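Local structure of ribokinase (6CW5) at residues S190-N195 with V241-T246. The protein probably phosphorylates D-ribose at O-5, using ATP and a divalent metal, most likely magnesium, to give D-ribose 5-phosphate. Residues are numbered along the deposited sequence; the frame is centred on the assembly and turned at random.
Sequences SWLIVN and VGIICT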
loop_
_atom_site.group_PDB
_atom_site.type_symbol
_atom_site.label_atom_id
_atom_site.label_comp_id
_atom_site.label_asym_id
_atom_site.label_seq_id
_atom_site.Cartn_x
_atom_site.Cartn_y
_atom_site.Cartn_z
ATOM N N SER A 190 -15.135 -9.312 6.181
ATOM C CA SER A 190 -16.407 -9.797 6.723
ATOM C C SER A 190 -17.479 -9.914 5.649
ATOM O O SER A 190 -18.267 -10.869 5.669
ATOM C CB SER A 190 -16.924 -8.877 7.833
ATOM O OG SER A 190 -15.900 -8.555 8.772
ATOM N N TRP A 191 -17.566 -8.922 4.754
ATOM C CA TRP A 191 -18.627 -8.867 3.750
ATOM C C TRP A 191 -18.081 -8.451 2.399
ATOM O O TRP A 191 -17.357 -7.459 2.297
ATOM C CB TRP A 191 -19.723 -7.874 4.140
ATOM C CG TRP A 191 -20.595 -8.356 5.254
ATOM C CD1 TRP A 191 -20.511 -8.035 6.576
ATOM C CD2 TRP A 191 -21.702 -9.246 5.119
ATOM N NE1 TRP A 191 -21.518 -8.679 7.279
ATOM C CE2 TRP A 191 -22.256 -9.430 6.398
ATOM C CE3 TRP A 191 -22.278 -9.907 4.024
ATOM C CZ2 TRP A 191 -23.367 -10.244 6.622
ATOM C CZ3 TRP A 191 -23.387 -10.711 4.242
ATOM C CH2 TRP A 191 -23.914 -10.876 5.537
ATOM N N LEU A 192 -18.461 -9.190 1.361
ATOM C CA LEU A 192 -18.208 -8.795 -0.020
ATOM C C LEU A 192 -19.523 -8.319 -0.620
ATOM O O LEU A 192 -20.526 -9.033 -0.546
ATOM C CB LEU A 192 -17.658 -9.979 -0.827
ATOM C CG LEU A 192 -17.608 -9.834 -2.358
ATOM C CD1 LEU A 192 -16.464 -8.863 -2.749
ATOM C CD2 LEU A 192 -17.389 -11.202 -3.016
ATOM N N ILE A 193 -19.518 -7.138 -1.242
ATOM C CA ILE A 193 -20.683 -6.619 -1.955
ATOM C C ILE A 193 -20.331 -6.540 -3.433
ATOM O O ILE A 193 -19.411 -5.805 -3.820
ATOM C CB ILE A 193 -21.123 -5.241 -1.442
ATOM C CG1 ILE A 193 -21.395 -5.272 0.051
ATOM C CG2 ILE A 193 -22.417 -4.817 -2.167
ATOM C CD1 ILE A 193 -21.957 -3.927 0.560
ATOM N N VAL A 194 -21.078 -7.272 -4.257
ATOM C CA VAL A 194 -20.887 -7.304 -5.709
ATOM C C VAL A 194 -22.242 -7.242 -6.396
ATOM O O VAL A 194 -23.272 -7.539 -5.794
ATOM C CB VAL A 194 -20.159 -8.593 -6.166
ATOM C CG1 VAL A 194 -18.680 -8.525 -5.764
ATOM C CG2 VAL A 194 -20.841 -9.872 -5.569
ATOM N N ASN A 195 -22.236 -6.879 -7.698
ATOM C CA ASN A 195 -23.366 -7.167 -8.573
ATOM C C ASN A 195 -23.074 -8.467 -9.319
ATOM O O ASN A 195 -22.007 -9.058 -9.161
ATOM C CB ASN A 195 -23.642 -5.987 -9.526
ATOM C CG ASN A 195 -22.440 -5.644 -10.415
ATOM O OD1 ASN A 195 -21.748 -6.533 -10.896
ATOM N ND2 ASN A 195 -22.188 -4.348 -10.624
ATOM N N VAL A 241 -16.321 -15.257 4.635
ATOM C CA VAL A 241 -16.820 -14.041 3.988
ATOM C C VAL A 241 -18.315 -14.176 3.708
ATOM O O VAL A 241 -18.737 -15.127 3.041
ATOM C CB VAL A 241 -16.057 -13.760 2.684
ATOM C CG1 VAL A 241 -16.515 -12.405 2.076
ATOM C CG2 VAL A 241 -14.538 -13.754 2.911
ATOM N N GLY A 242 -19.121 -13.233 4.226
ATOM C CA GLY A 242 -20.503 -13.131 3.783
ATOM C C GLY A 242 -20.574 -12.421 2.437
ATOM O O GLY A 242 -19.700 -11.629 2.083
ATOM N N ILE A 243 -21.610 -12.724 1.656
ATOM C CA ILE A 243 -21.726 -12.178 0.302
ATOM C C ILE A 243 -23.105 -11.549 0.110
ATOM O O ILE A 243 -24.129 -12.176 0.403
ATOM C CB ILE A 243 -21.482 -13.251 -0.779
ATOM C CG1 ILE A 243 -20.045 -13.790 -0.681
ATOM C CG2 ILE A 243 -21.751 -12.671 -2.181
ATOM C CD1 ILE A 243 -19.844 -15.211 -1.242
ATOM N N ILE A 244 -23.118 -10.312 -0.387
ATOM C CA ILE A 244 -24.323 -9.652 -0.886
ATOM C C ILE A 244 -24.125 -9.521 -2.387
ATOM O O ILE A 244 -23.127 -8.937 -2.822
ATOM C CB ILE A 244 -24.515 -8.253 -0.276
ATOM C CG1 ILE A 244 -24.599 -8.283 1.260
ATOM C CG2 ILE A 244 -25.768 -7.605 -0.867
ATOM C CD1 ILE A 244 -25.734 -9.076 1.803
ATOM N N CYS A 245 -25.031 -10.079 -3.179
ATOM C CA CYS A 245 -24.964 -9.923 -4.633
ATOM C C CYS A 245 -26.202 -9.161 -5.096
ATOM O O CYS A 245 -27.321 -9.680 -5.016
ATOM C CB CYS A 245 -24.857 -11.281 -5.344
ATOM S SG CYS A 245 -24.654 -11.073 -7.135
ATOM N N THR A 246 -26.013 -7.926 -5.558
ATOM C CA THR A 246 -27.131 -7.170 -6.096
ATOM C C THR A 246 -27.431 -7.669 -7.504
ATOM O O THR A 246 -26.519 -8.008 -8.265
ATOM C CB THR A 246 -26.831 -5.666 -6.093
ATOM O OG1 THR A 246 -25.698 -5.398 -6.920
ATOM C CG2 THR A 246 -26.486 -5.214 -4.680
#
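The indole of W191 leans across the neighbouring strand at G242, its CE3 3.4 Å from G242 C, and fills the place over the glycine where a side chain would otherwise stand. With CG anti to the carbonyl carbon (chi1 -73°) and the indole turned about the next bond, the six-membered ring lies over the neighbouring strand, CZ3 meeting I244 CD1 at 3.8 Å; F287 of helix 279-292 meets the indole edge-to-face. I193 and I244 continue this face beneath the same helix. Under them the backbones are laced by a parallel ladder: L192 N to G242 O (2.8 Å), I244 N to L192 O (2.9 Å) and V194 N to I244 O (3.0 Å), all nearly straight. The two strands are adjacent members of the large mixed sheet at the centre of the PfkB-family α/β fold, joined by a crossover through helices 196-205 and 220-233. Helix 220-233 covers the other face, touching L192, I243 and C245; here the side chains of the two strands meet at longer range, V194 CG2 4.5 Å from I243 CG2, though L192 CB still touches V241 CG1. The C-terminal ends are partly open and belong to the nucleotide site: N195 and T246 both bind ADP in this protein. T246 N donates to V194 O (2.8 Å), while T246 OG1 lies 3.4 Å from N195 CB. The N195 side chain ends away from strand 242-246, and its OD1 accepts from E198 N, capping helix 196-205.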